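Local coordinates for protein ribose-phosphate pyrophosphokinase (Thermus thermophilus, PDB 7PN0) that catalyses the transfer of the diphosphate group of ATP to ribose 5-phosphate, giving 5-phosphoribosyl 1-diphosphate (PRPP) and AMP, at residues R1-F6 with E20-P25; D121-M126 with I139-L144; N162-A167 with E210-L215; G249-P254 with K265-T270. All coordinates share one frame; numbering follows the deposited sequence. Where two conformers were deposited one is given.

How the interactions relate
The four contacts follow one another along the chain, each closing before the next opens. Interactions 1 and 2 both reach the same five-stranded parallel sheet, one at each outermost strand, 3-7 and 141-144. Their centres are about 18 Å apart. Interactions 3 and 4 both reach the second, seven-stranded mixed sheet, with centres about 20 Å apart. Interactions 1 and 3 are the most distant pair, about 42 Å between centres, on opposite sides of the chain's centre. Interactions 2 and 4 belong to different sheets, yet their nearest atoms are about 5 Å apart. The layout fits the two PRTase-like domains of PRPP synthetases, with 2 and 4 close to where the two halves meet.

Interaction 1: residues R1-F6 with E20-P25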
loop_
_atom_site.group_PDB
_atom_site.type_symbol
_atom_site.label_atom_id
_atom_site.label_comp_id
_atom_site.label_asym_id
_atom_site.label_seq_id
_atom_site.Cartn_x
_atom_site.Cartn_y
_atom_site.Cartn_z
ATOM N N ARG A 1 19.913 -4.023 -19.415
ATOM C CA ARG A 1 19.370 -2.766 -18.841
ATOM C C ARG A 1 20.386 -1.656 -19.089
ATOM O O ARG A 1 21.367 -1.555 -18.367
ATOM C CB ARG A 1 19.027 -2.938 -17.355
ATOM C CG ARG A 1 17.841 -3.879 -17.166
ATOM C CD ARG A 1 17.324 -4.103 -15.762
ATOM N NE ARG A 1 16.139 -4.950 -15.827
ATOM C CZ ARG A 1 15.489 -5.435 -14.770
ATOM N NH1 ARG A 1 14.413 -6.178 -14.950
ATOM N NH2 ARG A 1 15.920 -5.200 -13.540
ATOM N N PRO A 2 20.198 -0.826 -20.137
ATOM C CA PRO A 2 21.077 0.308 -20.371
ATOM C C PRO A 2 21.055 1.311 -19.203
ATOM O O PRO A 2 20.022 1.560 -18.633
ATOM C CB PRO A 2 20.521 0.932 -21.654
ATOM C CG PRO A 2 19.082 0.465 -21.699
ATOM C CD PRO A 2 19.157 -0.952 -21.173
ATOM N N LEU A 3 22.212 1.905 -18.938
ATOM C CA LEU A 3 22.343 3.004 -17.972
ATOM C C LEU A 3 21.965 4.316 -18.678
ATOM O O LEU A 3 22.589 4.670 -19.666
ATOM C CB LEU A 3 23.795 2.977 -17.495
ATOM C CG LEU A 3 24.224 4.121 -16.580
ATOM C CD1 LEU A 3 23.297 4.263 -15.390
ATOM C CD2 LEU A 3 25.652 3.879 -16.102
ATOM N N LEU A 4 21.000 5.056 -18.165
ATOM C CA LEU A 4 20.459 6.265 -18.799
ATOM C C LEU A 4 20.401 7.386 -17.769
ATOM O O LEU A 4 19.874 7.187 -16.642
ATOM C CB LEU A 4 19.075 5.953 -19.341
ATOM C CG LEU A 4 18.988 4.854 -20.414
ATOM C CD1 LEU A 4 17.548 4.708 -20.881
ATOM C CD2 LEU A 4 19.858 5.191 -21.624
ATOM N N ILE A 5 20.914 8.555 -18.131
ATOM C CA ILE A 5 20.955 9.679 -17.170
ATOM C C ILE A 5 20.215 10.851 -17.799
ATOM O O ILE A 5 20.364 11.069 -19.024
ATOM C CB ILE A 5 22.397 9.963 -16.698
ATOM C CG1 ILE A 5 22.476 11.191 -15.805
ATOM C CG2 ILE A 5 23.414 10.002 -17.825
ATOM C CD1 ILE A 5 23.644 11.138 -14.850
ATOM N N PHE A 6 19.351 11.482 -17.002
ATOM C CA PHE A 6 18.564 12.678 -17.378
ATOM C C PHE A 6 18.700 13.741 -16.306
ATOM O O PHE A 6 19.132 13.433 -15.188
ATOM C CB PHE A 6 17.092 12.313 -17.577
ATOM C CG PHE A 6 16.881 11.187 -18.554
ATOM C CD1 PHE A 6 16.913 9.872 -18.141
ATOM C CD2 PHE A 6 16.619 11.455 -19.889
ATOM C CE1 PHE A 6 16.744 8.842 -19.058
ATOM C CE2 PHE A 6 16.397 10.424 -20.778
ATOM C CZ PHE A 6 16.491 9.125 -20.376
ATOM N N GLU A 20 29.110 12.730 -18.723
ATOM C CA GLU A 20 30.421 12.793 -19.420
ATOM C C GLU A 20 31.428 11.919 -18.672
ATOM O O GLU A 20 32.081 11.116 -19.358
ATOM C CB GLU A 20 30.820 14.259 -19.614
ATOM C CG GLU A 20 30.028 14.922 -20.736
ATOM C CD GLU A 20 30.120 16.442 -20.888
ATOM O OE1 GLU A 20 29.444 16.980 -21.807
ATOM O OE2 GLU A 20 30.872 17.103 -20.106
ATOM N N ALA A 21 31.449 11.958 -17.332
ATOM C CA ALA A 21 32.356 11.166 -16.485
ATOM C C ALA A 21 32.002 9.684 -16.641
ATOM O O ALA A 21 32.911 8.881 -16.517
ATOM C CB ALA A 21 32.304 11.606 -15.046
ATOM N N LEU A 22 30.752 9.337 -16.988
ATOM C CA LEU A 22 30.350 7.913 -17.236
ATOM C C LEU A 22 30.669 7.532 -18.696
ATOM O O LEU A 22 30.434 6.407 -19.042
ATOM C CB LEU A 22 28.841 7.763 -16.967
ATOM C CG LEU A 22 28.383 7.898 -15.510
ATOM C CD1 LEU A 22 26.899 8.131 -15.441
ATOM C CD2 LEU A 22 28.752 6.674 -14.718
ATOM N N GLY A 23 31.075 8.475 -19.553
ATOM C CA GLY A 23 31.279 8.253 -20.996
ATOM C C GLY A 23 29.957 8.110 -21.730
ATOM O O GLY A 23 29.923 7.417 -22.771
ATOM N N LEU A 24 28.902 8.759 -21.229
ATOM C CA LEU A 24 27.516 8.597 -21.744
ATOM C C LEU A 24 26.984 9.958 -22.129
ATOM O O LEU A 24 27.406 10.960 -21.589
ATOM C CB LEU A 24 26.638 7.979 -20.654
ATOM C CG LEU A 24 26.941 6.535 -20.309
ATOM C CD1 LEU A 24 26.025 6.043 -19.180
ATOM C CD2 LEU A 24 26.786 5.657 -21.527
ATOM N N PRO A 25 26.044 10.052 -23.077
ATOM C CA PRO A 25 25.411 11.326 -23.360
ATOM C C PRO A 25 24.387 11.615 -22.252
ATOM O O PRO A 25 23.951 10.697 -21.579
ATOM C CB PRO A 25 24.789 11.041 -24.740
ATOM C CG PRO A 25 24.386 9.591 -24.637
ATOM C CD PRO A 25 25.544 8.955 -23.909
HETATM O O HOH W 1 22.128 8.729 -20.833
#
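The side chain of L3 lies against that of L24, and the two cross at about a right angle. The CD1 methyl of L24 rests against the CG and CD2 side of L3. L24 CD1 is 3.7 Å from L3 CG and 3.8 Å from L3 CD2. L3 turns its branch point to this methyl because CG stands anti to the backbone N (chi1 174°). L22 adds a looser contact, with L22 CD2 at 4.4 Å from L3 CD2. So L22 and L24, with G23 between them, both face the strand, and the contact between side chains is wholly apolar.

I5 is the next residue whose side chain turns to this side. I5 CG2 is 3.9 Å from P25 O in the conformer given; I5 was modelled in two, so this distance is tentative. Polar groups are joined through water 1. It accepts from I5 N at 3.0 Å and donates to P25 O at 2.8 Å. The strand N-H is thus tied to the 20-25 segment without direct backbone pairing.

The turn is set by G23, which has positive phi and leaves the helix in a Schellman motif. G23 N bonds back to E20 O at 2.8 Å. This ends the helix and turns the chain so that L24 and P25 come alongside the strand.

The contact closes a beta-alpha unit near the surface. Strand 3-7 is one of the two outermost strands of the five-stranded parallel sheet and pairs with strand 51-55. I18 and A19 of helix 12-21 pack on I5. I294, W295 and H298 of helix 287-299 touch L3.

Interaction 2: residues D121-M126 with I139-L144; sequences DRVLTM and IPVDHL
R122 and D142 meet in a salt bridge, R122 NH1 to D142 OD2 at 2.8 Å. The carboxylate oxygen lies in the guanidinium plane. It is met on its syn side, but 31° out of the carboxylate plane. A bend at chi3 of R122 (57°) turns the guanidinium back toward the partner strand, where P140 CB lies over one of its faces. Water 2 closes the group: it accepts from R122 NE at 2.9 Å and donates to D142 OD2 at 2.7 Å and to V123 O. D142 OD2 thus receives both R122 NH1 and the water. A third subunit adds partners: its S80 OG bonds R122 NH1, and its R48 forms a salt bridge with D142 OD1.

The backbones pair as parallel strands. V123 N bonds P140 O at 3.0 Å, and D142 N bonds V123 O at 2.9 Å. V123 O thus serves both a strand N-H and the water. T125 N then bonds D142 O at 3.0 Å, and L144 N bonds T125 O at 2.8 Å, with a nearly straight N-H...O angle of 173°. T125 OG1 is held by I88 O, and H143 NE2 by L128 N.

Apolar groups fill both faces. L124 CD1 rests on L144 CG at 3.8 Å, on the face of R122 and D142. V123 and T125 lie beside V141 on the other.

Strand 141-144 is outermost in the parallel sheet, and strand 122-126 pairs on its other edge with strand 83-88. Helix 287-299 covers the salt-bridge face, through I297 on R122 and D142 and I294 on L124.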
loop_
_atom_site.group_PDB
_atom_site.type_symbol
_atom_site.label_atom_id
_atom_site.label_comp_id
_atom_site.label_asym_id
_atom_site.label_seq_id
_atom_site.Cartn_x
_atom_site.Cartn_y
_atom_site.Cartn_z
ATOM N N ASP A 121 12.593 4.324 -7.124
ATOM C CA ASP A 121 13.000 3.016 -6.558
ATOM C C ASP A 121 14.128 3.219 -5.560
ATOM O O ASP A 121 14.363 2.323 -4.747
ATOM C CB ASP A 121 13.402 2.063 -7.673
ATOM C CG ASP A 121 12.264 1.743 -8.606
ATOM O OD1 ASP A 121 11.179 1.315 -8.065
ATOM O OD2 ASP A 121 12.503 1.764 -9.852
ATOM N N ARG A 122 14.820 4.346 -5.645
ATOM C CA ARG A 122 16.087 4.562 -4.936
ATOM C C ARG A 122 16.357 6.048 -4.932
ATOM O O ARG A 122 15.859 6.778 -5.800
ATOM C CB ARG A 122 17.360 3.974 -5.588
ATOM C CG ARG A 122 17.294 2.592 -6.191
ATOM C CD ARG A 122 18.641 2.241 -6.801
ATOM N NE ARG A 122 19.689 2.328 -5.797
ATOM C CZ ARG A 122 19.867 1.440 -4.810
ATOM N NH1 ARG A 122 20.828 1.629 -3.944
ATOM N NH2 ARG A 122 19.133 0.333 -4.725
ATOM N N VAL A 123 17.227 6.462 -4.025
ATOM C CA VAL A 123 17.704 7.863 -3.958
ATOM C C VAL A 123 19.224 7.778 -3.860
ATOM O O VAL A 123 19.724 6.864 -3.208
ATOM C CB VAL A 123 17.115 8.659 -2.774
ATOM C CG1 VAL A 123 17.751 10.005 -2.601
ATOM C CG2 VAL A 123 15.632 8.842 -2.929
ATOM N N LEU A 124 19.883 8.733 -4.481
ATOM C CA LEU A 124 21.345 8.990 -4.383
ATOM C C LEU A 124 21.497 10.450 -3.994
ATOM O O LEU A 124 20.974 11.281 -4.737
ATOM C CB LEU A 124 22.042 8.697 -5.725
ATOM C CG LEU A 124 23.537 9.041 -5.775
ATOM C CD1 LEU A 124 24.282 8.297 -4.688
ATOM C CD2 LEU A 124 24.106 8.780 -7.176
ATOM N N THR A 125 22.146 10.732 -2.860
ATOM C CA THR A 125 22.203 12.111 -2.344
ATOM C C THR A 125 23.550 12.321 -1.675
ATOM O O THR A 125 24.285 11.367 -1.494
ATOM C CB THR A 125 20.982 12.429 -1.466
ATOM O OG1 THR A 125 20.953 13.808 -1.124
ATOM C CG2 THR A 125 20.911 11.635 -0.182
ATOM N N MET A 126 23.788 13.533 -1.204
ATOM C CA MET A 126 25.081 13.863 -0.561
ATOM C C MET A 126 24.803 14.789 0.614
ATOM O O MET A 126 23.962 15.669 0.490
ATOM C CB MET A 126 26.060 14.501 -1.542
ATOM C CG MET A 126 27.340 15.008 -0.891
ATOM S SD MET A 126 28.508 15.653 -2.149
ATOM C CE MET A 126 29.248 14.136 -2.721
ATOM N N ILE A 139 12.480 3.312 0.483
ATOM C CA ILE A 139 13.346 2.900 -0.649
ATOM C C ILE A 139 14.800 3.093 -0.252
ATOM O O ILE A 139 15.092 3.935 0.586
ATOM C CB ILE A 139 13.031 3.702 -1.911
ATOM C CG1 ILE A 139 13.085 5.226 -1.673
ATOM C CG2 ILE A 139 11.704 3.244 -2.482
ATOM C CD1 ILE A 139 13.022 6.044 -2.980
ATOM N N PRO A 140 15.718 2.286 -0.818
ATOM C CA PRO A 140 17.139 2.431 -0.522
ATOM C C PRO A 140 17.628 3.847 -0.818
ATOM O O PRO A 140 17.226 4.465 -1.852
ATOM C CB PRO A 140 17.836 1.405 -1.404
ATOM C CG PRO A 140 16.766 0.448 -1.848
ATOM C CD PRO A 140 15.449 1.168 -1.711
ATOM N N VAL A 141 18.569 4.313 0.017
ATOM C CA VAL A 141 19.217 5.632 -0.134
ATOM C C VAL A 141 20.731 5.394 -0.091
ATOM O O VAL A 141 21.184 4.726 0.775
ATOM C CB VAL A 141 18.769 6.658 0.915
ATOM C CG1 VAL A 141 19.592 7.927 0.816
ATOM C CG2 VAL A 141 17.250 6.945 0.868
ATOM N N ASP A 142 21.432 5.832 -1.106
ATOM C CA ASP A 142 22.911 5.896 -1.036
ATOM C C ASP A 142 23.258 7.339 -0.684
ATOM O O ASP A 142 22.939 8.242 -1.446
ATOM C CB ASP A 142 23.568 5.378 -2.310
ATOM C CG ASP A 142 23.411 3.876 -2.481
ATOM O OD1 ASP A 142 23.721 3.117 -1.520
ATOM O OD2 ASP A 142 22.896 3.475 -3.516
ATOM N N HIS A 143 23.839 7.513 0.487
ATOM C CA HIS A 143 24.164 8.832 1.071
ATOM C C HIS A 143 25.676 9.044 0.928
ATOM O O HIS A 143 26.395 8.445 1.715
ATOM C CB HIS A 143 23.672 8.865 2.522
ATOM C CG HIS A 143 23.891 10.142 3.240
ATOM N ND1 HIS A 143 23.746 10.222 4.599
ATOM C CD2 HIS A 143 24.245 11.374 2.807
ATOM C CE1 HIS A 143 24.022 11.453 4.991
ATOM N NE2 HIS A 143 24.335 12.172 3.913
ATOM N N LEU A 144 26.113 9.878 -0.018
ATOM C CA LEU A 144 27.560 10.142 -0.254
ATOM C C LEU A 144 28.043 11.177 0.770
ATOM O O LEU A 144 27.292 12.113 1.103
ATOM C CB LEU A 144 27.741 10.668 -1.679
ATOM C CG LEU A 144 27.316 9.753 -2.819
ATOM C CD1 LEU A 144 27.586 10.395 -4.164
ATOM C CD2 LEU A 144 27.969 8.389 -2.737
HETATM O O HOH W 2 20.998 4.734 -4.886
#

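Interaction 3: residues N162-A167 with E210-L215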
loop_
_atom_site.group_PDB
_atom_site.type_symbol
_atom_site.label_atom_id
_atom_site.label_comp_id
_atom_site.label_asym_id
_atom_site.label_seq_id
_atom_site.Cartn_x
_atom_site.Cartn_y
_atom_site.Cartn_z
ATOM N N ASN A 162 50.128 25.232 10.754
ATOM C CA ASN A 162 49.648 26.337 11.626
ATOM C C ASN A 162 48.119 26.454 11.558
ATOM O O ASN A 162 47.589 27.580 11.774
ATOM C CB ASN A 162 50.343 27.643 11.221
ATOM C CG ASN A 162 50.003 28.821 12.109
ATOM O OD1 ASN A 162 49.882 29.950 11.624
ATOM N ND2 ASN A 162 49.828 28.571 13.398
ATOM N N ALA A 163 47.426 25.336 11.313
ATOM C CA ALA A 163 45.961 25.310 11.087
ATOM C C ALA A 163 45.254 24.698 12.300
ATOM O O ALA A 163 45.859 23.849 13.010
ATOM C CB ALA A 163 45.656 24.541 9.830
ATOM N N VAL A 164 44.001 25.099 12.510
ATOM C CA VAL A 164 43.106 24.477 13.522
ATOM C C VAL A 164 41.691 24.424 12.934
ATOM O O VAL A 164 41.273 25.368 12.276
ATOM C CB VAL A 164 43.158 25.297 14.821
ATOM C CG1 VAL A 164 42.764 26.737 14.580
ATOM C CG2 VAL A 164 42.321 24.675 15.930
ATOM N N VAL A 165 40.976 23.339 13.170
ATOM C CA VAL A 165 39.548 23.239 12.786
ATOM C C VAL A 165 38.702 23.784 13.953
ATOM O O VAL A 165 38.896 23.357 15.107
ATOM C CB VAL A 165 39.192 21.791 12.386
ATOM C CG1 VAL A 165 37.732 21.656 11.990
ATOM C CG2 VAL A 165 40.084 21.294 11.263
ATOM N N VAL A 166 37.776 24.687 13.676
ATOM C CA VAL A 166 36.954 25.325 14.728
ATOM C C VAL A 166 35.497 24.957 14.472
ATOM O O VAL A 166 35.021 25.210 13.349
ATOM C CB VAL A 166 37.139 26.849 14.721
ATOM C CG1 VAL A 166 36.292 27.503 15.799
ATOM C CG2 VAL A 166 38.614 27.221 14.831
ATOM N N ALA A 167 34.813 24.442 15.488
ATOM C CA ALA A 167 33.333 24.375 15.490
ATOM C C ALA A 167 32.785 25.625 16.167
ATOM O O ALA A 167 33.162 25.910 17.299
ATOM C CB ALA A 167 32.881 23.138 16.200
ATOM N N GLU A 210 44.796 31.653 18.341
ATOM C CA GLU A 210 45.521 32.939 18.182
ATOM C C GLU A 210 46.678 32.718 17.203
ATOM O O GLU A 210 47.475 31.805 17.451
ATOM C CB GLU A 210 46.017 33.499 19.514
ATOM C CG GLU A 210 46.539 34.918 19.363
ATOM C CD GLU A 210 47.202 35.480 20.602
ATOM O OE1 GLU A 210 47.855 36.535 20.490
ATOM O OE2 GLU A 210 47.080 34.851 21.672
ATOM N N GLY A 211 46.731 33.525 16.129
ATOM C CA GLY A 211 47.764 33.486 15.068
ATOM C C GLY A 211 47.679 32.240 14.201
ATOM O O GLY A 211 48.643 31.957 13.422
ATOM N N LYS A 212 46.572 31.493 14.290
ATOM C CA LYS A 212 46.442 30.215 13.542
ATOM C C LYS A 212 45.540 30.457 12.330
ATOM O O LYS A 212 44.758 31.430 12.322
ATOM C CB LYS A 212 45.936 29.076 14.436
ATOM C CG LYS A 212 46.707 28.893 15.742
ATOM C CD LYS A 212 47.608 27.686 15.772
ATOM C CE LYS A 212 46.917 26.430 16.263
ATOM N NZ LYS A 212 47.888 25.429 16.781
ATOM N N THR A 213 45.692 29.603 11.329
ATOM C CA THR A 213 44.773 29.521 10.172
ATOM C C THR A 213 43.595 28.660 10.622
ATOM O O THR A 213 43.786 27.472 10.816
ATOM C CB THR A 213 45.472 28.942 8.939
ATOM O OG1 THR A 213 46.474 29.910 8.637
ATOM C CG2 THR A 213 44.545 28.765 7.755
ATOM N N ALA A 214 42.464 29.288 10.905
ATOM C CA ALA A 214 41.253 28.585 11.363
ATOM C C ALA A 214 40.485 28.067 10.133
ATOM O O ALA A 214 40.254 28.844 9.169
ATOM C CB ALA A 214 40.423 29.514 12.185
ATOM N N LEU A 215 40.061 26.806 10.197
ATOM C CA LEU A 215 39.230 26.155 9.166
ATOM C C LEU A 215 37.820 25.950 9.752
ATOM O O LEU A 215 37.723 25.380 10.847
ATOM C CB LEU A 215 39.877 24.823 8.792
ATOM C CG LEU A 215 41.360 24.863 8.450
ATOM C CD1 LEU A 215 41.791 23.515 7.926
ATOM C CD2 LEU A 215 41.654 25.964 7.432
#
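V164 and L215 stand at the middle of a parallel backbone ladder. Four hydrogen bonds build it. T213 N bonds N162 O at 2.8 Å, and V164 N bonds T213 O at 2.9 Å. L215 N then bonds V164 O at 2.8 Å, and V166 N bonds L215 O at 2.9 Å. The last two donors lie nearly on the line of the carbonyl bond. CA-H...O contacts run beside them, the shortest from A163 CA to T213 O at 3.1 Å. The two strand segments are twisted by 40°.

Apolar contacts sit on both faces. V166 CG2 meets A214 CB at 3.9 Å, and L234 of helix 225-236 packs on both. On the other face V165 CG2 lies beside L215 CB, and helix 173-183 packs on this face.

K212 contributes its aliphatic part. K212 CB is 3.9 Å from V164 CG1, and the two side chains cross at about a right angle. Bends at chi2 (-107°) and chi3 bring K212 CE near V164 CB. T213 OG1 is held by E241.

The backbone thus supplies every assigned hydrogen bond between the strands. The side chains add mostly small hydrocarbon surfaces, from alanines and valines with L215 and the K212 chain, suited to a sheet covered by helices.

Interaction 4: residues G249-P254 with K265-T270; sequences GVYVGP and KEVAAT
The backbones come together at G249 and A269, whose CA atoms are 5.1 Å apart, and they are joined by a water rather than by direct hydrogen bonds. The contact belongs to a beta-alpha-beta crossover of the PRTase-like fold. Segment 249-254 leads from strands 241-246 and 248-249 into helix 255-261, and strand 266-270 follows, parallel to 241-246.

Y251 is the main side chain. Its positive phi (56°) is unusual for a residue with a side chain. With chi1 at -62°, CG sits beside the backbone N, and the ring reaches across to the strand. Its hydroxyl end enters between V267 and A269. Y251 OH is 3.6 Å from V267 CG1, which lies at the ring edge. A269 CB is 3.5 Å from Y251 OH. G249 CA lies over one face of the ring, offset toward the rim. L256 and I259 of helix 255-261 and L281 of strand 281-284 also pack on the tyrosine, and its carbonyl oxygen bonds K276 NZ.

G249 itself packs on the strand. G249 CA is 3.7 Å from A269 CB. It lies close to both A269 CB and the Y251 ring, a tight fit at a residue without a side chain. T270 turns away, and its OG1 is held by T247 O.

Water 3 makes the polar link: it accepts from G249 N at 2.9 Å and donates to T270 O at 2.7 Å.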
loop_
_atom_site.group_PDB
_atom_site.type_symbol
_atom_site.label_atom_id
_atom_site.label_comp_id
_atom_site.label_asym_id
_atom_site.label_seq_id
_atom_site.Cartn_x
_atom_site.Cartn_y
_atom_site.Cartn_z
ATOM N N GLY A 249 26.553 24.862 -1.511
ATOM C CA GLY A 249 26.730 26.304 -1.708
ATOM C C GLY A 249 25.444 26.856 -2.234
ATOM O O GLY A 249 25.295 27.008 -3.470
ATOM N N VAL A 250 24.505 27.084 -1.318
ATOM C CA VAL A 250 23.135 27.479 -1.704
ATOM C C VAL A 250 23.140 28.999 -2.013
ATOM O O VAL A 250 22.635 29.394 -3.085
ATOM C CB VAL A 250 22.133 27.061 -0.621
ATOM C CG1 VAL A 250 20.728 27.359 -1.087
ATOM C CG2 VAL A 250 22.304 25.600 -0.207
ATOM N N TYR A 251 23.797 29.807 -1.186
ATOM C CA TYR A 251 24.181 31.219 -1.519
ATOM C C TYR A 251 22.940 32.027 -1.927
ATOM O O TYR A 251 22.805 32.508 -3.073
ATOM C CB TYR A 251 25.239 31.221 -2.624
ATOM C CG TYR A 251 26.537 30.537 -2.287
ATOM C CD1 TYR A 251 27.164 30.727 -1.072
ATOM C CD2 TYR A 251 27.181 29.748 -3.223
ATOM C CE1 TYR A 251 28.421 30.203 -0.814
ATOM C CE2 TYR A 251 28.404 29.167 -2.955
ATOM C CZ TYR A 251 29.028 29.383 -1.748
ATOM O OH TYR A 251 30.246 28.819 -1.497
ATOM N N VAL A 252 21.993 32.137 -0.999
ATOM C CA VAL A 252 20.726 32.874 -1.217
ATOM C C VAL A 252 20.746 34.178 -0.401
ATOM O O VAL A 252 21.552 34.310 0.550
ATOM C CB VAL A 252 19.509 31.982 -0.915
ATOM C CG1 VAL A 252 19.353 30.920 -1.983
ATOM C CG2 VAL A 252 19.582 31.362 0.481
ATOM N N GLY A 253 19.885 35.118 -0.792
ATOM C CA GLY A 253 19.688 36.426 -0.126
ATOM C C GLY A 253 21.017 37.175 -0.007
ATOM O O GLY A 253 21.717 37.364 -0.994
ATOM N N PRO A 254 21.454 37.537 1.217
ATOM C CA PRO A 254 22.650 38.373 1.395
ATOM C C PRO A 254 23.983 37.601 1.381
ATOM O O PRO A 254 25.006 38.200 1.699
ATOM C CB PRO A 254 22.412 38.959 2.799
ATOM C CG PRO A 254 21.688 37.845 3.537
ATOM C CD PRO A 254 20.814 37.168 2.491
ATOM N N LYS A 265 38.916 34.393 4.058
ATOM C CA LYS A 265 39.848 34.389 2.918
ATOM C C LYS A 265 39.168 33.801 1.702
ATOM O O LYS A 265 39.430 34.248 0.576
ATOM C CB LYS A 265 41.095 33.558 3.206
ATOM C CG LYS A 265 42.119 34.294 4.052
ATOM C CD LYS A 265 42.580 35.580 3.383
ATOM C CE LYS A 265 43.748 36.229 4.088
ATOM N NZ LYS A 265 44.336 37.276 3.226
ATOM N N GLU A 266 38.457 32.701 1.918
ATOM C CA GLU A 266 37.896 31.949 0.790
ATOM C C GLU A 266 36.761 31.092 1.319
ATOM O O GLU A 266 36.832 30.665 2.497
ATOM C CB GLU A 266 38.982 31.089 0.173
ATOM C CG GLU A 266 38.617 30.509 -1.155
ATOM C CD GLU A 266 39.852 30.004 -1.887
ATOM O OE1 GLU A 266 40.157 28.835 -1.777
ATOM O OE2 GLU A 266 40.509 30.820 -2.537
ATOM N N VAL A 267 35.809 30.817 0.446
ATOM C CA VAL A 267 34.645 29.954 0.780
ATOM C C VAL A 267 34.514 28.950 -0.358
ATOM O O VAL A 267 34.304 29.381 -1.511
ATOM C CB VAL A 267 33.376 30.791 0.973
ATOM C CG1 VAL A 267 32.193 29.902 1.356
ATOM C CG2 VAL A 267 33.605 31.887 2.017
ATOM N N ALA A 268 34.660 27.680 -0.029
ATOM C CA ALA A 268 34.590 26.572 -0.996
ATOM C C ALA A 268 33.309 25.786 -0.720
ATOM O O ALA A 268 32.982 25.570 0.462
ATOM C CB ALA A 268 35.808 25.700 -0.881
ATOM N N ALA A 269 32.666 25.328 -1.787
ATOM C CA ALA A 269 31.478 24.457 -1.713
ATOM C C ALA A 269 31.496 23.576 -2.944
ATOM O O ALA A 269 32.215 23.910 -3.911
ATOM C CB ALA A 269 30.253 25.292 -1.606
ATOM N N THR A 270 30.775 22.457 -2.915
ATOM C CA THR A 270 30.692 21.586 -4.096
ATOM C C THR A 270 29.723 22.229 -5.103
ATOM O O THR A 270 29.126 23.337 -4.843
ATOM C CB THR A 270 30.266 20.160 -3.708
ATOM O OG1 THR A 270 28.849 20.237 -3.497
ATOM C CG2 THR A 270 31.041 19.603 -2.539
HETATM O O HOH W 3 26.670 23.143 -3.848
#